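Local coordinates for protein EchA1_1 (Mycobacterium avium subsp. paratuberculosis, PDB 3R9T) that probably catalyses the reversible hydration of enoyl-CoA thioesters to 3-hydroxyacyl-CoA in fatty acid metabolism, at residues V58-G63 with G190-A195; E118-S123 with A132-P137; S123-A128 with L197-A202; R152-E155 with V161-R164; L172-A177 with N184-A189. All coordinates share one frame; numbering follows the deposited sequence.

Interaction 1: V58-G63 with G190-A195; sequences VLTGAG and GSVLDA
Val58 and Leu193 form the tight part of this contact. Val58 lies on strand 56-61 of the main sheet, and Leu193 lies in the first turn of helix 192-204. Val58 CG1 meets Leu193 CD1 at 3.9 Å, and the two side chains cross at a slant. With chi1 at -175°, Leu193 swings CG away from its own backbone N, which carries a methyl over to the strand. The second pairing is looser. Thr60 OG1 lies 4.3 Å from Val192 CG1, and its hydroxyl is hydrogen-bonded to Ala107 O on the adjacent strand 104-108. Val192 also rests on Ala107 and Asn109. On the solvent side, Leu193 is partly exposed, and the next residue, Asp194, is exposed. Inside the helix, Ala195 N bonds to Ser191 O at 3.0 Å. No hydrogen bond crosses between 58-63 and 190-195. The chemistry is therefore apolar packing of a helix start on a sheet face, with the threonine hydroxyl satisfied within the sheet.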
loop_
_atom_site.group_PDB
_atom_site.type_symbol
_atom_site.label_atom_id
_atom_site.label_comp_id
_atom_site.label_asym_id
_atom_site.label_seq_id
_atom_site.Cartn_x
_atom_site.Cartn_y
_atom_site.Cartn_z
ATOM N N VAL B 58 12.969 17.746 -13.061
ATOM C CA VAL B 58 12.486 16.754 -14.026
ATOM C C VAL B 58 13.657 15.958 -14.592
ATOM O O VAL B 58 14.676 16.544 -14.999
ATOM C CB VAL B 58 11.723 17.417 -15.193
ATOM C CG1 VAL B 58 11.370 16.409 -16.284
ATOM C CG2 VAL B 58 10.457 18.083 -14.683
ATOM N N LEU B 59 13.497 14.631 -14.603
ATOM C CA LEU B 59 14.478 13.690 -15.140
ATOM C C LEU B 59 13.885 13.065 -16.397
ATOM O O LEU B 59 12.788 12.538 -16.347
ATOM C CB LEU B 59 14.802 12.581 -14.121
ATOM C CG LEU B 59 15.780 11.509 -14.633
ATOM C CD1 LEU B 59 17.167 12.129 -14.855
ATOM C CD2 LEU B 59 15.829 10.295 -13.683
ATOM N N THR B 60 14.608 13.120 -17.519
ATOM C CA THR B 60 14.135 12.532 -18.778
ATOM C C THR B 60 15.335 11.949 -19.551
ATOM O O THR B 60 16.491 12.036 -19.096
ATOM C CB THR B 60 13.370 13.609 -19.597
ATOM O OG1 THR B 60 12.542 13.008 -20.614
ATOM C CG2 THR B 60 14.352 14.636 -20.205
ATOM N N GLY B 61 15.053 11.334 -20.694
ATOM C CA GLY B 61 16.074 10.716 -21.518
ATOM C C GLY B 61 16.148 11.442 -22.843
ATOM O O GLY B 61 15.131 11.900 -23.364
ATOM N N ALA B 62 17.354 11.531 -23.392
ATOM C CA ALA B 62 17.568 12.167 -24.683
ATOM C C ALA B 62 16.955 11.326 -25.790
ATOM O O ALA B 62 17.026 10.099 -25.754
ATOM C CB ALA B 62 19.072 12.353 -24.936
ATOM N N GLY B 63 16.363 11.987 -26.782
ATOM C CA GLY B 63 15.840 11.287 -27.961
ATOM C C GLY B 63 14.414 10.780 -27.817
ATOM O O GLY B 63 13.740 11.037 -26.813
ATOM N N GLY B 190 5.513 12.132 -27.773
ATOM C CA GLY B 190 6.391 13.290 -27.949
ATOM C C GLY B 190 6.192 14.478 -27.016
ATOM O O GLY B 190 6.979 15.433 -27.062
ATOM N N SER B 191 5.157 14.437 -26.175
ATOM C CA SER B 191 4.795 15.600 -25.335
ATOM C C SER B 191 5.217 15.448 -23.866
ATOM O O SER B 191 4.809 16.252 -23.015
ATOM C CB SER B 191 3.281 15.883 -25.402
ATOM O OG SER B 191 2.508 14.911 -24.713
ATOM N N VAL B 192 6.041 14.445 -23.561
ATOM C CA VAL B 192 6.293 14.101 -22.146
ATOM C C VAL B 192 7.020 15.204 -21.364
ATOM O O VAL B 192 6.680 15.458 -20.209
ATOM C CB VAL B 192 6.973 12.721 -21.936
ATOM C CG1 VAL B 192 8.500 12.800 -22.098
ATOM C CG2 VAL B 192 6.630 12.200 -20.548
ATOM N N LEU B 193 7.966 15.904 -21.986
ATOM C CA LEU B 193 8.647 16.978 -21.268
ATOM C C LEU B 193 7.714 18.143 -20.950
ATOM O O LEU B 193 7.690 18.637 -19.813
ATOM C CB LEU B 193 9.887 17.460 -22.018
ATOM C CG LEU B 193 10.718 18.513 -21.269
ATOM C CD1 LEU B 193 11.087 18.082 -19.829
ATOM C CD2 LEU B 193 11.974 18.867 -22.066
ATOM N N ASP B 194 6.957 18.597 -21.949
ATOM C CA ASP B 194 5.990 19.669 -21.713
ATOM C C ASP B 194 4.977 19.311 -20.627
ATOM O O ASP B 194 4.668 20.142 -19.770
ATOM C CB ASP B 194 5.253 20.051 -22.997
ATOM C CG ASP B 194 6.087 20.910 -23.924
ATOM O OD1 ASP B 194 7.099 21.510 -23.489
ATOM O OD2 ASP B 194 5.706 20.994 -25.110
ATOM N N ALA B 195 4.484 18.073 -20.659
ATOM C CA ALA B 195 3.528 17.601 -19.664
ATOM C C ALA B 195 4.157 17.589 -18.277
ATOM O O ALA B 195 3.521 17.975 -17.285
ATOM C CB ALA B 195 3.033 16.217 -20.033
#

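Interaction 2: E118-S123 with A132-P137; sequences ELALAS and AQFGLP. With BEZ (benzoic acid), chain E.
Glu118 and Leu136 touch through carbon. Glu118 CG lies 3.9 Å from Leu136 CD2, with the two side chains slanted across each other. Two residues further along helix 115-122, Ala120 CB reaches Phe134 CE1 at 4.2 Å, approaching the ring obliquely. The Glu118 chain is extended beyond CG (chi2 174°), which carries its carboxyl group past Leu136 to the bound benzoic acid. There Glu118 OE1 is 2.5 Å from O1 of the ligand. The other oxygen, OE2, accepts a hydrogen bond from Gly149 N and a weak one from Ala147 N, whose N-H also bonds the benzoic acid. Glu138 lies close to OE1. Further out, Thr117 OG1 bonds Gly135 N, and Ile153 packs on Leu136. At the end of the helix, Lys160 of the second subunit bonds the carbonyl oxygens of Leu121 and Ser123. Glu118 on the helix and Glu138, a little beyond strand 133-135, both belong to the benzoic acid pocket, consistent with the active site of the crotonase fold.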
loop_
_atom_site.group_PDB
_atom_site.type_symbol
_atom_site.label_atom_id
_atom_site.label_comp_id
_atom_site.label_asym_id
_atom_site.label_seq_id
_atom_site.Cartn_x
_atom_site.Cartn_y
_atom_site.Cartn_z
ATOM N N GLU B 118 13.250 1.580 -12.111
ATOM C CA GLU B 118 13.762 1.898 -10.777
ATOM C C GLU B 118 13.952 3.414 -10.620
ATOM O O GLU B 118 13.734 3.959 -9.546
ATOM C CB GLU B 118 15.022 1.088 -10.500
ATOM C CG GLU B 118 14.705 -0.413 -10.444
ATOM C CD GLU B 118 15.941 -1.253 -10.328
ATOM O OE1 GLU B 118 16.705 -1.290 -11.320
ATOM O OE2 GLU B 118 16.165 -1.830 -9.246
ATOM N N LEU B 119 14.357 4.100 -11.676
ATOM C CA LEU B 119 14.373 5.569 -11.640
ATOM C C LEU B 119 12.970 6.150 -11.415
ATOM O O LEU B 119 12.809 7.104 -10.661
ATOM C CB LEU B 119 14.949 6.149 -12.928
ATOM C CG LEU B 119 16.404 5.812 -13.269
ATOM C CD1 LEU B 119 16.796 6.426 -14.624
ATOM C CD2 LEU B 119 17.370 6.238 -12.165
ATOM N N ALA B 120 11.959 5.581 -12.068
ATOM C CA ALA B 120 10.561 5.997 -11.887
ATOM C C ALA B 120 10.115 5.786 -10.444
ATOM O O ALA B 120 9.539 6.684 -9.824
ATOM C CB ALA B 120 9.621 5.233 -12.867
ATOM N N LEU B 121 10.417 4.612 -9.901
ATOM C CA LEU B 121 10.072 4.290 -8.517
ATOM C C LEU B 121 10.718 5.266 -7.540
ATOM O O LEU B 121 10.090 5.686 -6.589
ATOM C CB LEU B 121 10.460 2.858 -8.191
ATOM C CG LEU B 121 9.718 1.723 -8.890
ATOM C CD1 LEU B 121 10.438 0.417 -8.679
ATOM C CD2 LEU B 121 8.326 1.654 -8.300
ATOM N N ALA B 122 11.946 5.665 -7.819
ATOM C CA ALA B 122 12.701 6.557 -6.952
ATOM C C ALA B 122 12.228 8.018 -7.067
ATOM O O ALA B 122 12.530 8.845 -6.209
ATOM C CB ALA B 122 14.184 6.445 -7.305
ATOM N N SER B 123 11.522 8.350 -8.143
ATOM C CA SER B 123 10.975 9.701 -8.342
ATOM C C SER B 123 9.683 9.936 -7.540
ATOM O O SER B 123 8.949 8.986 -7.260
ATOM C CB SER B 123 10.727 9.946 -9.843
ATOM O OG SER B 123 11.895 9.741 -10.643
ATOM N N ALA B 132 5.737 4.352 -23.762
ATOM C CA ALA B 132 6.678 3.854 -22.755
ATOM C C ALA B 132 6.267 2.495 -22.247
ATOM O O ALA B 132 5.086 2.205 -22.114
ATOM C CB ALA B 132 6.797 4.822 -21.585
ATOM N N GLN B 133 7.276 1.675 -21.988
ATOM C CA GLN B 133 7.127 0.361 -21.402
ATOM C C GLN B 133 7.955 0.288 -20.110
ATOM O O GLN B 133 9.102 0.746 -20.061
ATOM C CB GLN B 133 7.630 -0.672 -22.407
ATOM C CG GLN B 133 7.375 -2.099 -22.019
ATOM C CD GLN B 133 7.684 -3.075 -23.148
ATOM O OE1 GLN B 133 8.842 -3.287 -23.500
ATOM N NE2 GLN B 133 6.645 -3.685 -23.707
ATOM N N PHE B 134 7.361 -0.287 -19.070
ATOM C CA PHE B 134 8.005 -0.446 -17.774
ATOM C C PHE B 134 8.213 -1.922 -17.500
ATOM O O PHE B 134 7.663 -2.766 -18.207
ATOM C CB PHE B 134 7.146 0.161 -16.677
ATOM C CG PHE B 134 6.969 1.641 -16.820
ATOM C CD1 PHE B 134 7.881 2.515 -16.252
ATOM C CD2 PHE B 134 5.931 2.162 -17.565
ATOM C CE1 PHE B 134 7.761 3.891 -16.405
ATOM C CE2 PHE B 134 5.793 3.552 -17.708
ATOM C CZ PHE B 134 6.702 4.410 -17.126
ATOM N N GLY B 135 9.016 -2.226 -16.489
ATOM C CA GLY B 135 9.213 -3.626 -16.079
ATOM C C GLY B 135 10.532 -3.833 -15.376
ATOM O O GLY B 135 11.395 -2.937 -15.368
ATOM N N LEU B 136 10.674 -5.014 -14.776
ATOM C CA LEU B 136 11.891 -5.423 -14.057
ATOM C C LEU B 136 12.337 -6.794 -14.572
ATOM O O LEU B 136 12.142 -7.817 -13.911
ATOM C CB LEU B 136 11.680 -5.461 -12.543
ATOM C CG LEU B 136 11.284 -4.126 -11.894
ATOM C CD1 LEU B 136 10.858 -4.373 -10.436
ATOM C CD2 LEU B 136 12.412 -3.108 -12.013
ATOM N N PRO B 137 12.967 -6.808 -15.752
ATOM C CA PRO B 137 13.373 -8.050 -16.405
ATOM C C PRO B 137 14.656 -8.676 -15.869
ATOM O O PRO B 137 15.112 -9.684 -16.420
ATOM C CB PRO B 137 13.566 -7.607 -17.866
ATOM C CG PRO B 137 14.043 -6.221 -17.759
ATOM C CD PRO B 137 13.265 -5.632 -16.594
HETATM C C BEZ E . 19.377 -3.219 -11.787
HETATM O O1 BEZ E . 18.814 -2.569 -10.895
HETATM O O2 BEZ E . 18.732 -3.594 -12.786
HETATM C C1 BEZ E . 20.838 -3.494 -11.653
HETATM C C2 BEZ E . 21.592 -2.691 -10.807
HETATM C C3 BEZ E . 22.955 -2.924 -10.668
HETATM C C4 BEZ E . 23.554 -3.959 -11.376
HETATM C C5 BEZ E . 22.796 -4.763 -12.225
HETATM C C6 BEZ E . 21.432 -4.529 -12.368
#

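Interaction 3: S123-A128 with L197-A202; sequences SDLVVA and LALASA
In the sheet-and-helix layer of the crotonase fold, Leu199 of helix 192-204 packs on Leu125 and Val127 of strand 125-129. One methyl does most of the work. Leu199 CD2 lies 3.7 Å from Val127 CG2 and 4.0 Å from Leu125 CD1. Leu125 CB is nearly as close to the same methyl, at 4.1 Å. The first torsion of Leu199 is fully trans (chi1 -179°), and the side chain extends from the helix to the strand. It runs past Val127 in the opposite direction and meets Leu125 at an angle. Leu125 and Val127 are two residues apart, so they face the same side of the sheet, while Val126 points away. All three touching residues are buried. On the helix, Ser201 OG donates to Ala198 O at 2.7 Å, and Ala202 N gives that oxygen a second bond. Arg164 of the second subunit packs on Leu199, and Lys160 of that subunit packs on Leu125. Strand 125-129 lies between strands 104-108 and 185-187. Elsewhere on the helix, Ala200 and Leu197 reach strand 19-24, so helix 192-204 lies across several strands of the sheet.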
loop_
_atom_site.group_PDB
_atom_site.type_symbol
_atom_site.label_atom_id
_atom_site.label_comp_id
_atom_site.label_asym_id
_atom_site.label_seq_id
_atom_site.Cartn_x
_atom_site.Cartn_y
_atom_site.Cartn_z
ATOM N N SER B 123 11.522 8.350 -8.143
ATOM C CA SER B 123 10.975 9.701 -8.342
ATOM C C SER B 123 9.683 9.936 -7.540
ATOM O O SER B 123 8.949 8.986 -7.260
ATOM C CB SER B 123 10.727 9.946 -9.843
ATOM O OG SER B 123 11.895 9.741 -10.643
ATOM N N ASP B 124 9.354 11.198 -7.232
ATOM C CA ASP B 124 8.103 11.477 -6.556
ATOM C C ASP B 124 6.880 11.215 -7.439
ATOM O O ASP B 124 5.870 10.684 -6.961
ATOM C CB ASP B 124 8.048 12.910 -6.050
ATOM C CG ASP B 124 9.117 13.217 -5.047
ATOM O OD1 ASP B 124 9.348 12.360 -4.159
ATOM O OD2 ASP B 124 9.698 14.332 -5.146
ATOM N N LEU B 125 6.995 11.608 -8.711
ATOM C CA LEU B 125 5.898 11.588 -9.689
ATOM C C LEU B 125 6.454 11.109 -11.023
ATOM O O LEU B 125 7.649 11.240 -11.311
ATOM C CB LEU B 125 5.306 12.983 -9.854
ATOM C CG LEU B 125 4.779 13.589 -8.545
ATOM C CD1 LEU B 125 4.535 15.103 -8.691
ATOM C CD2 LEU B 125 3.541 12.844 -8.082
ATOM N N VAL B 126 5.571 10.549 -11.836
ATOM C CA VAL B 126 5.921 10.060 -13.178
ATOM C C VAL B 126 4.864 10.443 -14.219
ATOM O O VAL B 126 3.692 10.141 -14.052
ATOM C CB VAL B 126 6.082 8.520 -13.216
ATOM C CG1 VAL B 126 6.629 8.084 -14.544
ATOM C CG2 VAL B 126 7.017 8.040 -12.073
ATOM N N VAL B 127 5.326 11.063 -15.300
ATOM C CA VAL B 127 4.536 11.284 -16.508
ATOM C C VAL B 127 5.182 10.454 -17.627
ATOM O O VAL B 127 6.406 10.499 -17.800
ATOM C CB VAL B 127 4.545 12.771 -16.854
ATOM C CG1 VAL B 127 3.723 13.063 -18.123
ATOM C CG2 VAL B 127 4.030 13.566 -15.662
ATOM N N ALA B 128 4.382 9.690 -18.373
ATOM C CA ALA B 128 4.924 8.816 -19.415
ATOM C C ALA B 128 4.284 9.039 -20.773
ATOM O O ALA B 128 3.074 9.154 -20.883
ATOM C CB ALA B 128 4.748 7.375 -19.025
ATOM N N LEU B 197 6.725 19.477 -17.222
ATOM C CA LEU B 197 6.898 20.867 -16.796
ATOM C C LEU B 197 5.578 21.468 -16.302
ATOM O O LEU B 197 5.569 22.281 -15.368
ATOM C CB LEU B 197 7.475 21.706 -17.938
ATOM C CG LEU B 197 8.941 21.399 -18.266
ATOM C CD1 LEU B 197 9.348 22.175 -19.534
ATOM C CD2 LEU B 197 9.892 21.705 -17.108
ATOM N N ALA B 198 4.463 21.074 -16.918
ATOM C CA ALA B 198 3.156 21.552 -16.469
ATOM C C ALA B 198 2.828 21.002 -15.067
ATOM O O ALA B 198 2.308 21.725 -14.208
ATOM C CB ALA B 198 2.071 21.162 -17.462
ATOM N N LEU B 199 3.122 19.721 -14.849
ATOM C CA LEU B 199 2.949 19.126 -13.522
ATOM C C LEU B 199 3.881 19.812 -12.507
ATOM O O LEU B 199 3.470 20.131 -11.385
ATOM C CB LEU B 199 3.214 17.619 -13.559
ATOM C CG LEU B 199 3.048 16.851 -12.241
ATOM C CD1 LEU B 199 1.629 17.082 -11.660
ATOM C CD2 LEU B 199 3.303 15.367 -12.461
ATOM N N ALA B 200 5.130 20.056 -12.895
ATOM C CA ALA B 200 6.049 20.783 -12.023
ATOM C C ALA B 200 5.454 22.128 -11.607
ATOM O O ALA B 200 5.539 22.525 -10.431
ATOM C CB ALA B 200 7.393 20.998 -12.698
ATOM N N SER B 201 4.831 22.806 -12.574
ATOM C CA SER B 201 4.219 24.114 -12.320
ATOM C C SER B 201 3.092 24.035 -11.294
ATOM O O SER B 201 2.920 24.972 -10.523
ATOM C CB SER B 201 3.802 24.833 -13.621
ATOM O OG SER B 201 2.553 24.393 -14.117
ATOM N N ALA B 202 2.382 22.903 -11.231
ATOM C CA ALA B 202 1.315 22.685 -10.241
ATOM C C ALA B 202 1.832 22.553 -8.811
ATOM O O ALA B 202 1.050 22.663 -7.869
ATOM C CB ALA B 202 0.463 21.437 -10.614
#

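Interaction 4: R152-E155 with V161-R164; sequences RIAE and VAMR
Glu155 N makes a weak hydrogen bond of 3.0 Å to Arg152 O, in the turn whose Ile153 and Ala154 meet Ala162. No hydrogen bond crosses to the other segment. This is close packing of two consecutive helices, 149-156 and 159-168, in the crotonase fold. The first helix is kinked at this turn. The methyl of Ala162 sits against the backbone there. Its CB is 3.5 Å from Ile153 O, and it also touches both branches of the isoleucine. Ile153 CG1 lies 4.0 Å from it and Ile153 CG2 4.1 Å. A chi1 of -167° sets CG1 opposite the isoleucine's own N and CG2 between that N and the carbonyl carbon, and both branches end up beside the alanine methyl. Ile153 also packs on Leu121 of helix 115-122. The charged neighbours are held outside the contact. Arg152 pairs with Asp229 and bonds Val96 O, and Arg164 pairs with Glu170. Arg164 also packs on Asn184 of the third subunit. Two alanines let the backbones come close. Ala154 CA and Ala162 CA are 4.9 Å apart. The methyls Ala154 CB and Ala162 CB are separated by 3.8 Å. Closer still, Ala162 CB stands 3.4 Å from Ala154 CA.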
loop_
_atom_site.group_PDB
_atom_site.type_symbol
_atom_site.label_atom_id
_atom_site.label_comp_id
_atom_site.label_asym_id
_atom_site.label_seq_id
_atom_site.Cartn_x
_atom_site.Cartn_y
_atom_site.Cartn_z
ATOM N N ARG B 152 10.841 -1.691 -3.629
ATOM C CA ARG B 152 9.922 -0.578 -3.845
ATOM C C ARG B 152 8.733 -0.957 -4.696
ATOM O O ARG B 152 7.710 -0.290 -4.598
ATOM C CB ARG B 152 10.614 0.628 -4.481
ATOM C CG ARG B 152 11.583 1.295 -3.537
ATOM C CD ARG B 152 12.393 2.385 -4.200
ATOM N NE ARG B 152 13.091 3.205 -3.197
ATOM C CZ ARG B 152 14.153 3.979 -3.449
ATOM N NH1 ARG B 152 14.683 4.059 -4.668
ATOM N NH2 ARG B 152 14.708 4.678 -2.467
ATOM N N ILE B 153 8.845 -2.002 -5.522
ATOM C CA ILE B 153 7.766 -2.283 -6.470
ATOM C C ILE B 153 6.477 -2.634 -5.699
ATOM O O ILE B 153 5.390 -2.119 -6.034
ATOM C CB ILE B 153 8.138 -3.339 -7.557
ATOM C CG1 ILE B 153 7.089 -3.343 -8.673
ATOM C CG2 ILE B 153 8.309 -4.694 -6.961
ATOM C CD1 ILE B 153 7.098 -2.109 -9.516
ATOM N N ALA B 154 6.598 -3.419 -4.631
ATOM C CA ALA B 154 5.421 -3.791 -3.857
ATOM C C ALA B 154 4.960 -2.697 -2.913
ATOM O O ALA B 154 3.879 -2.799 -2.330
ATOM C CB ALA B 154 5.648 -5.094 -3.085
ATOM N N GLU B 155 5.774 -1.666 -2.759
ATOM C CA GLU B 155 5.375 -0.472 -2.010
ATOM C C GLU B 155 4.512 0.496 -2.824
ATOM O O GLU B 155 3.800 1.331 -2.253
ATOM C CB GLU B 155 6.614 0.248 -1.529
ATOM C CG GLU B 155 7.321 -0.518 -0.442
ATOM C CD GLU B 155 8.622 0.101 0.023
ATOM O OE1 GLU B 155 9.114 1.056 -0.620
ATOM O OE2 GLU B 155 9.174 -0.405 1.036
ATOM N N VAL B 161 0.041 -7.632 -7.848
ATOM C CA VAL B 161 0.439 -7.090 -9.141
ATOM C C VAL B 161 1.972 -6.875 -9.182
ATOM O O VAL B 161 2.630 -7.201 -10.192
ATOM C CB VAL B 161 -0.332 -5.794 -9.431
ATOM C CG1 VAL B 161 0.095 -5.170 -10.742
ATOM C CG2 VAL B 161 -1.842 -6.084 -9.429
ATOM N N ALA B 162 2.529 -6.328 -8.096
ATOM C CA ALA B 162 3.967 -6.120 -7.971
ATOM C C ALA B 162 4.732 -7.432 -8.045
ATOM O O ALA B 162 5.748 -7.545 -8.741
ATOM C CB ALA B 162 4.288 -5.403 -6.656
ATOM N N MET B 163 4.239 -8.439 -7.335
ATOM C CA MET B 163 4.915 -9.728 -7.293
ATOM C C MET B 163 4.913 -10.386 -8.675
ATOM O O MET B 163 5.894 -10.999 -9.063
ATOM C CB MET B 163 4.282 -10.656 -6.254
ATOM C CG MET B 163 5.161 -11.851 -5.904
ATOM S SD MET B 163 6.714 -11.391 -5.090
ATOM C CE MET B 163 6.188 -9.879 -4.256
ATOM N N ARG B 164 3.827 -10.256 -9.429
ATOM C CA ARG B 164 3.814 -10.853 -10.774
ATOM C C ARG B 164 4.892 -10.198 -11.647
ATOM O O ARG B 164 5.647 -10.864 -12.354
ATOM C CB ARG B 164 2.445 -10.714 -11.457
ATOM C CG ARG B 164 2.364 -11.607 -12.705
ATOM C CD ARG B 164 1.185 -11.310 -13.582
ATOM N NE ARG B 164 1.136 -12.289 -14.672
ATOM C CZ ARG B 164 1.945 -12.314 -15.742
ATOM N NH1 ARG B 164 2.877 -11.382 -15.945
ATOM N NH2 ARG B 164 1.802 -13.285 -16.646
#

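Interaction 5: L172-A177 with N184-A189; sequences LSAAAA and NEVVEA
Val186 turns one methyl toward the first turn of helix 174-180, over the carbonyl group of Ala174. The contact joins this helix to strand 185-187, the outermost strand of the main sheet of the crotonase fold within this chain. Val186 CG2 lies 3.7 Å from Ala174 O and 3.9 Å from Ala174 C. Ala174 CB also points toward the strand, and its distance to Val186 CG2 is 4.2 Å. Rotation about the valine CA-CB bond (chi1 -178°) places CG2 on the backbone N side, against the helix. Ala175 points its methyl away and is exposed. Glu185 and Val187, on either side of Val186 in the strand, instead pack on Ala195 of helix 192-204. The valine thus faces the other side of the sheet. Ser173 is the N-cap of helix 174-180. Ala176 N donates to Ser173 OG at 3.0 Å, with an angle of 159° at the hydrogen, and Ala177 N bonds Ser173 O. Nearby, Asn184 OD1 accepts from Val126 N, and Asn184 ND2 bonds Lys160 O of the second subunit. The helix backbone also meets the valine one residue on, where Ala175 N lies 4.2 Å from Val186 CG2.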
loop_
_atom_site.group_PDB
_atom_site.type_symbol
_atom_site.label_atom_id
_atom_site.label_comp_id
_atom_site.label_asym_id
_atom_site.label_seq_id
_atom_site.Cartn_x
_atom_site.Cartn_y
_atom_site.Cartn_z
ATOM N N LEU B 172 5.202 -3.963 -18.531
ATOM C CA LEU B 172 3.942 -3.330 -18.155
ATOM C C LEU B 172 3.784 -2.123 -19.086
ATOM O O LEU B 172 4.738 -1.354 -19.237
ATOM C CB LEU B 172 4.056 -2.869 -16.686
ATOM C CG LEU B 172 2.814 -2.349 -15.963
ATOM C CD1 LEU B 172 1.839 -3.476 -15.635
ATOM C CD2 LEU B 172 3.210 -1.609 -14.696
ATOM N N SER B 173 2.627 -1.961 -19.740
ATOM C CA SER B 173 2.391 -0.755 -20.552
ATOM C C SER B 173 2.264 0.500 -19.698
ATOM O O SER B 173 1.995 0.440 -18.505
ATOM C CB SER B 173 1.117 -0.877 -21.397
ATOM O OG SER B 173 -0.040 -0.981 -20.582
ATOM N N ALA B 174 2.414 1.649 -20.333
ATOM C CA ALA B 174 2.211 2.922 -19.644
ATOM C C ALA B 174 0.789 3.013 -19.107
ATOM O O ALA B 174 0.571 3.416 -17.972
ATOM C CB ALA B 174 2.506 4.084 -20.569
ATOM N N ALA B 175 -0.170 2.579 -19.903
ATOM C CA ALA B 175 -1.549 2.592 -19.475
ATOM C C ALA B 175 -1.779 1.720 -18.235
ATOM O O ALA B 175 -2.442 2.142 -17.300
ATOM C CB ALA B 175 -2.422 2.125 -20.602
ATOM N N ALA B 176 -1.229 0.509 -18.236
ATOM C CA ALA B 176 -1.416 -0.394 -17.090
ATOM C C ALA B 176 -0.713 0.187 -15.853
ATOM O O ALA B 176 -1.241 0.112 -14.735
ATOM C CB ALA B 176 -0.888 -1.804 -17.396
ATOM N N ALA B 177 0.465 0.769 -16.062
ATOM C CA ALA B 177 1.181 1.425 -14.965
ATOM C C ALA B 177 0.339 2.533 -14.375
ATOM O O ALA B 177 0.249 2.666 -13.152
ATOM C CB ALA B 177 2.516 1.967 -15.432
ATOM N N ASN B 184 1.634 8.673 -12.824
ATOM C CA ASN B 184 0.555 9.645 -12.656
ATOM C C ASN B 184 -0.282 9.928 -13.885
ATOM O O ASN B 184 -1.504 10.148 -13.762
ATOM C CB ASN B 184 1.139 10.944 -12.140
ATOM C CG ASN B 184 1.729 10.789 -10.755
ATOM O OD1 ASN B 184 2.927 10.551 -10.611
ATOM N ND2 ASN B 184 0.884 10.880 -9.727
ATOM N N GLU B 185 0.367 9.939 -15.042
ATOM C CA GLU B 185 -0.317 10.336 -16.250
ATOM C C GLU B 185 0.376 9.830 -17.514
ATOM O O GLU B 185 1.583 9.603 -17.542
ATOM C CB GLU B 185 -0.508 11.847 -16.211
ATOM C CG GLU B 185 0.554 12.639 -16.779
ATOM C CD GLU B 185 0.113 14.076 -16.981
ATOM O OE1 GLU B 185 0.992 14.929 -16.935
ATOM O OE2 GLU B 185 -1.091 14.367 -17.168
ATOM N N VAL B 186 -0.448 9.595 -18.530
ATOM C CA VAL B 186 -0.020 9.111 -19.819
ATOM C C VAL B 186 -0.343 10.214 -20.793
ATOM O O VAL B 186 -1.459 10.755 -20.764
ATOM C CB VAL B 186 -0.741 7.808 -20.205
ATOM C CG1 VAL B 186 -0.231 7.300 -21.532
ATOM C CG2 VAL B 186 -0.484 6.728 -19.134
ATOM N N VAL B 187 0.626 10.545 -21.638
ATOM C CA VAL B 187 0.468 11.648 -22.558
ATOM C C VAL B 187 0.775 11.251 -23.988
ATOM O O VAL B 187 1.423 10.242 -24.260
ATOM C CB VAL B 187 1.339 12.843 -22.134
ATOM C CG1 VAL B 187 0.984 13.266 -20.706
ATOM C CG2 VAL B 187 2.829 12.514 -22.266
ATOM N N GLU B 188 0.274 12.068 -24.902
ATOM C CA GLU B 188 0.529 11.855 -26.306
ATOM C C GLU B 188 2.004 11.766 -26.638
ATOM O O GLU B 188 2.832 12.492 -26.081
ATOM C CB GLU B 188 -0.102 12.970 -27.126
ATOM C CG GLU B 188 -1.538 12.720 -27.472
ATOM C CD GLU B 188 -1.915 13.464 -28.721
ATOM O OE1 GLU B 188 -2.354 12.818 -29.700
ATOM O OE2 GLU B 188 -1.720 14.697 -28.738
ATOM N N ALA B 189 2.300 10.872 -27.574
ATOM C CA ALA B 189 3.633 10.666 -28.097
ATOM C C ALA B 189 4.325 11.998 -28.357
ATOM O O ALA B 189 3.785 12.869 -29.043
ATOM C CB ALA B 189 3.568 9.844 -29.387
#

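Overall arrangement
Interactions 1, 3 and 5 all involve strands of the main sheet. Interactions 1 and 3 lie on the face under helix 192-204, and interaction 5 is on the other face of its outermost strand 185-187. The centres of interactions 1 and 3 are about 10 Å apart, and their segments alternate along the chain. Interaction 2 shares Ser123 with interaction 3, and its strand 133-135 pairs with strand 172-173 of interaction 5 in the smaller sheet. Interaction 4 follows interaction 2 in sequence, touches it through side-chain packing, and lies about 25 Å from interaction 1 between centres. Interaction 2 holds Glu118 of the benzoic acid pocket, while segments of interactions 2, 3 and 5 also meet the second subunit.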